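Local atomic coordinates of pyruvate synthase subunit porC (Thermotoga maritima MSB8, PDB entry 2RAA), a protein that is the gamma chain of a heterotetrameric pyruvate:ferredoxin oxidoreductase, which converts pyruvate and coenzyme A into acetyl-CoA and carbon dioxide while reducing ferredoxin. Residues F20-H25 with V87-D92. Numbering follows the deposited sequence.
Sequences FEIRWH and VVVVID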
ATOM      1  N   PHE A  20     -14.488  -3.170  -1.929  1.00 51.78           N
ATOM      2  CA  PHE A  20     -13.627  -2.010  -1.737  1.00 52.46           C
ATOM      3  C   PHE A  20     -12.375  -2.306  -2.573  1.00 51.85           C
ATOM      4  O   PHE A  20     -11.806  -3.394  -2.522  1.00 53.13           O
ATOM      5  CB  PHE A  20     -13.254  -1.849  -0.244  1.00 51.40           C
ATOM      6  CG  PHE A  20     -12.451  -0.619   0.065  1.00 50.52           C
ATOM      7  CD1 PHE A  20     -13.071   0.572   0.294  1.00 46.93           C
ATOM      8  CD2 PHE A  20     -11.074  -0.659   0.119  1.00 53.61           C
ATOM      9  CE1 PHE A  20     -12.349   1.697   0.575  1.00 50.08           C
ATOM     10  CE2 PHE A  20     -10.349   0.487   0.383  1.00 54.75           C
ATOM     11  CZ  PHE A  20     -11.004   1.659   0.626  1.00 37.66           C
ATOM     12  N   GLU A  21     -11.929  -1.323  -3.326  1.00 52.28           N
ATOM     13  CA  GLU A  21     -10.894  -1.563  -4.280  1.00 54.28           C
ATOM     14  C   GLU A  21      -9.650  -0.691  -4.147  1.00 52.13           C
ATOM     15  O   GLU A  21      -9.759   0.503  -4.017  1.00 54.04           O
ATOM     16  CB  GLU A  21     -11.502  -1.353  -5.642  1.00 55.60           C
ATOM     17  CG  GLU A  21     -10.587  -1.803  -6.739  1.00 66.17           C
ATOM     18  CD  GLU A  21     -11.159  -1.529  -8.097  1.00 83.50           C
ATOM     19  OE1 GLU A  21     -12.384  -1.784  -8.294  1.00 86.79           O
ATOM     20  OE2 GLU A  21     -10.364  -1.045  -8.942  1.00 92.05           O
ATOM     21  N   ILE A  22      -8.479  -1.311  -4.290  1.00 49.63           N
ATOM     22  CA  ILE A  22      -7.198  -0.672  -4.117  1.00 45.92           C
ATOM     23  C   ILE A  22      -6.271  -0.985  -5.297  1.00 47.06           C
ATOM     24  O   ILE A  22      -6.160  -2.120  -5.697  1.00 46.53           O
ATOM     25  CB  ILE A  22      -6.521  -1.239  -2.876  1.00 46.80           C
ATOM     26  CG1 ILE A  22      -7.421  -1.001  -1.632  1.00 47.73           C
ATOM     27  CG2 ILE A  22      -5.138  -0.602  -2.716  1.00 39.64           C
ATOM     28  CD1 ILE A  22      -7.252  -2.033  -0.549  1.00 52.07           C
ATOM     29  N   ARG A  23      -5.607   0.014  -5.857  1.00 46.87           N
ATOM     30  CA  ARG A  23      -4.722  -0.221  -6.996  1.00 49.06           C
ATOM     31  C   ARG A  23      -3.345   0.269  -6.617  1.00 46.98           C
ATOM     32  O   ARG A  23      -3.193   1.385  -6.178  1.00 46.24           O
ATOM     33  CB  ARG A  23      -5.195   0.518  -8.235  1.00 51.29           C
ATOM     34  CG  ARG A  23      -4.319   0.269  -9.473  1.00 50.66           C
ATOM     35  CD  ARG A  23      -4.945   0.960 -10.678  1.00 56.70           C
ATOM     36  NE  ARG A  23      -4.809   2.400 -10.592  1.00 51.66           N
ATOM     37  CZ  ARG A  23      -5.559   3.274 -11.245  1.00 51.55           C
ATOM     38  NH1 ARG A  23      -6.566   2.890 -12.026  1.00 58.25           N
ATOM     39  NH2 ARG A  23      -5.309   4.555 -11.081  1.00 56.58           N
ATOM     40  N   TRP A  24      -2.358  -0.586  -6.783  1.00 45.77           N
ATOM     41  CA  TRP A  24      -1.008  -0.289  -6.332  1.00 46.22           C
ATOM     42  C   TRP A  24      -0.169   0.000  -7.510  1.00 48.24           C
ATOM     43  O   TRP A  24      -0.335  -0.675  -8.530  1.00 49.23           O
ATOM     44  CB  TRP A  24      -0.346  -1.524  -5.713  1.00 45.54           C
ATOM     45  CG  TRP A  24      -1.008  -2.058  -4.550  1.00 46.30           C
ATOM     46  CD1 TRP A  24      -2.175  -2.724  -4.538  1.00 47.24           C
ATOM     47  CD2 TRP A  24      -0.515  -2.058  -3.196  1.00 44.83           C
ATOM     48  NE1 TRP A  24      -2.468  -3.132  -3.264  1.00 40.03           N
ATOM     49  CE2 TRP A  24      -1.486  -2.701  -2.412  1.00 48.29           C
ATOM     50  CE3 TRP A  24       0.624  -1.538  -2.574  1.00 44.72           C
ATOM     51  CZ2 TRP A  24      -1.355  -2.853  -1.029  1.00 42.98           C
ATOM     52  CZ3 TRP A  24       0.770  -1.684  -1.201  1.00 52.22           C
ATOM     53  CH2 TRP A  24      -0.215  -2.327  -0.438  1.00 47.63           C
ATOM     54  N   HIS A  25       0.798   0.909  -7.342  1.00 47.98           N
ATOM     55  CA  HIS A  25       1.776   1.212  -8.385  1.00 47.87           C
ATOM     56  C   HIS A  25       3.162   1.169  -7.773  1.00 49.79           C
ATOM     57  O   HIS A  25       3.444   1.846  -6.801  1.00 48.36           O
ATOM     58  CB  HIS A  25       1.527   2.569  -8.994  1.00 46.35           C
ATOM     59  CG  HIS A  25       0.195   2.679  -9.652  1.00 48.80           C
ATOM     60  ND1 HIS A  25       0.027   2.544 -11.014  1.00 46.77           N
ATOM     61  CD2 HIS A  25      -1.039   2.879  -9.131  1.00 50.72           C
ATOM     62  CE1 HIS A  25      -1.257   2.675 -11.305  1.00 54.79           C
ATOM     63  NE2 HIS A  25      -1.926   2.871 -10.181  1.00 53.27           N
ATOM     64  N   VAL A  87      -8.775   3.556  -3.624  1.00 40.62           N
ATOM     65  CA  VAL A  87      -7.483   4.013  -3.120  1.00 43.71           C
ATOM     66  C   VAL A  87      -6.424   3.656  -4.108  1.00 42.37           C
ATOM     67  O   VAL A  87      -6.449   2.574  -4.653  1.00 42.37           O
ATOM     68  CB  VAL A  87      -7.075   3.299  -1.778  1.00 43.64           C
ATOM     69  CG1 VAL A  87      -5.712   3.767  -1.274  1.00 40.22           C
ATOM     70  CG2 VAL A  87      -8.149   3.550  -0.680  1.00 44.72           C
ATOM     71  N   VAL A  88      -5.500   4.579  -4.339  1.00 48.53           N
ATOM     72  CA  VAL A  88      -4.343   4.365  -5.215  1.00 46.96           C
ATOM     73  C   VAL A  88      -3.151   4.507  -4.314  1.00 48.82           C
ATOM     74  O   VAL A  88      -3.074   5.457  -3.546  1.00 49.85           O
ATOM     75  CB  VAL A  88      -4.296   5.386  -6.413  1.00 47.15           C
ATOM     76  CG1 VAL A  88      -2.983   5.316  -7.142  1.00 39.93           C
ATOM     77  CG2 VAL A  88      -5.461   5.113  -7.404  1.00 43.48           C
ATOM     78  N   VAL A  89      -2.234   3.543  -4.413  1.00 50.02           N
ATOM     79  CA  VAL A  89      -1.079   3.433  -3.540  1.00 47.54           C
ATOM     80  C   VAL A  89       0.139   3.460  -4.430  1.00 46.35           C
ATOM     81  O   VAL A  89       0.266   2.647  -5.323  1.00 45.87           O
ATOM     82  CB  VAL A  89      -1.082   2.101  -2.753  1.00 49.85           C
ATOM     83  CG1 VAL A  89       0.134   1.984  -1.883  1.00 41.42           C
ATOM     84  CG2 VAL A  89      -2.340   1.963  -1.925  1.00 43.36           C
ATOM     85  N   VAL A  90       1.018   4.427  -4.221  1.00 48.22           N
ATOM     86  CA  VAL A  90       2.184   4.592  -5.078  1.00 48.25           C
ATOM     87  C   VAL A  90       3.405   4.419  -4.193  1.00 48.35           C
ATOM     88  O   VAL A  90       3.736   5.276  -3.407  1.00 47.76           O
ATOM     89  CB  VAL A  90       2.149   5.966  -5.809  1.00 47.23           C
ATOM     90  CG1 VAL A  90       3.426   6.212  -6.582  1.00 46.95           C
ATOM     91  CG2 VAL A  90       0.935   6.024  -6.748  1.00 47.63           C
ATOM     92  N   ILE A  91       4.075   3.291  -4.322  1.00 51.48           N
ATOM     93  CA  ILE A  91       5.162   2.983  -3.432  1.00 51.22           C
ATOM     94  C   ILE A  91       6.494   3.495  -3.949  1.00 51.65           C
ATOM     95  O   ILE A  91       7.525   3.311  -3.269  1.00 49.24           O
ATOM     96  CB  ILE A  91       5.233   1.451  -3.087  1.00 52.98           C
ATOM     97  CG1 ILE A  91       5.690   0.602  -4.264  1.00 55.38           C
ATOM     98  CG2 ILE A  91       3.887   0.953  -2.562  1.00 50.42           C
ATOM     99  CD1 ILE A  91       5.924  -0.823  -3.872  1.00 49.09           C
ATOM    100  N   ASP A  92       6.490   4.116  -5.137  1.00 50.81           N
ATOM    101  CA  ASP A  92       7.703   4.766  -5.680  1.00 51.09           C
ATOM    102  C   ASP A  92       7.350   6.140  -6.232  1.00 51.91           C
ATOM    103  O   ASP A  92       6.756   6.210  -7.303  1.00 52.35           O
ATOM    104  CB  ASP A  92       8.321   3.895  -6.760  1.00 50.74           C
ATOM    105  CG  ASP A  92       9.552   4.526  -7.385  1.00 50.54           C
ATOM    106  OD1 ASP A  92       9.818   5.729  -7.178  1.00 55.12           O
ATOM    107  OD2 ASP A  92      10.268   3.804  -8.081  1.00 54.99           O
TER
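W24 and V89 sit side by side on one face of a parallel pairing that shows how a mixed beta sheet divides its labour between backbone and side chains. Strands 19-27 and 87-90 run alongside each other with their short segments 18° apart. In the alternation expected of parallel neighbours, E21, R23 and H25 serve V87, V89 and I91 through five backbone hydrogen bonds, from V87 N to E21 O (3.2 Å) at the start to I91 N to H25 O (2.9 Å), where 87-92 has already left its strand. The face bearing I22, W24, V87 and V89 is apolar: V89 CG1 lies 3.6 Å from W24 CE3 and V89 CG2 meets I22 CG2, while helices 32-45 and 150-161 pack over this face. The indole nitrogen finds its partner in N69 of the adjoining strand.

The other face carries polar chemistry among valines. From H25 CB, which brushes V90 CG2 at 4.2 Å, CG lies anti to the carbonyl carbon (chi1 -61°), and the ring swings back along its own strand. CD2 then rests 3.7 Å from V88 CG1, and NE2 accepts R23 NE at 2.9 Å, near the imidazole plane though tilted 30° from that of the guanidinium. R23 NH2 touches V88 CG2 as well, and its terminal nitrogens bond to backbone carbonyls of V82, I100 and E102. A leucine in place of H25 would probably leave the N-H of R23 NE without its acceptor in a buried setting, although the carbonyl bonds of the terminal nitrogens would remain.

Because NE2 accepts this bond, the imidazole is probably neutral, with its proton on ND1, so the buried arginine is probably held by neutral acceptors: an imidazole two residues on along its own strand, and backbone carbonyls in the connections before and after strand 87-90.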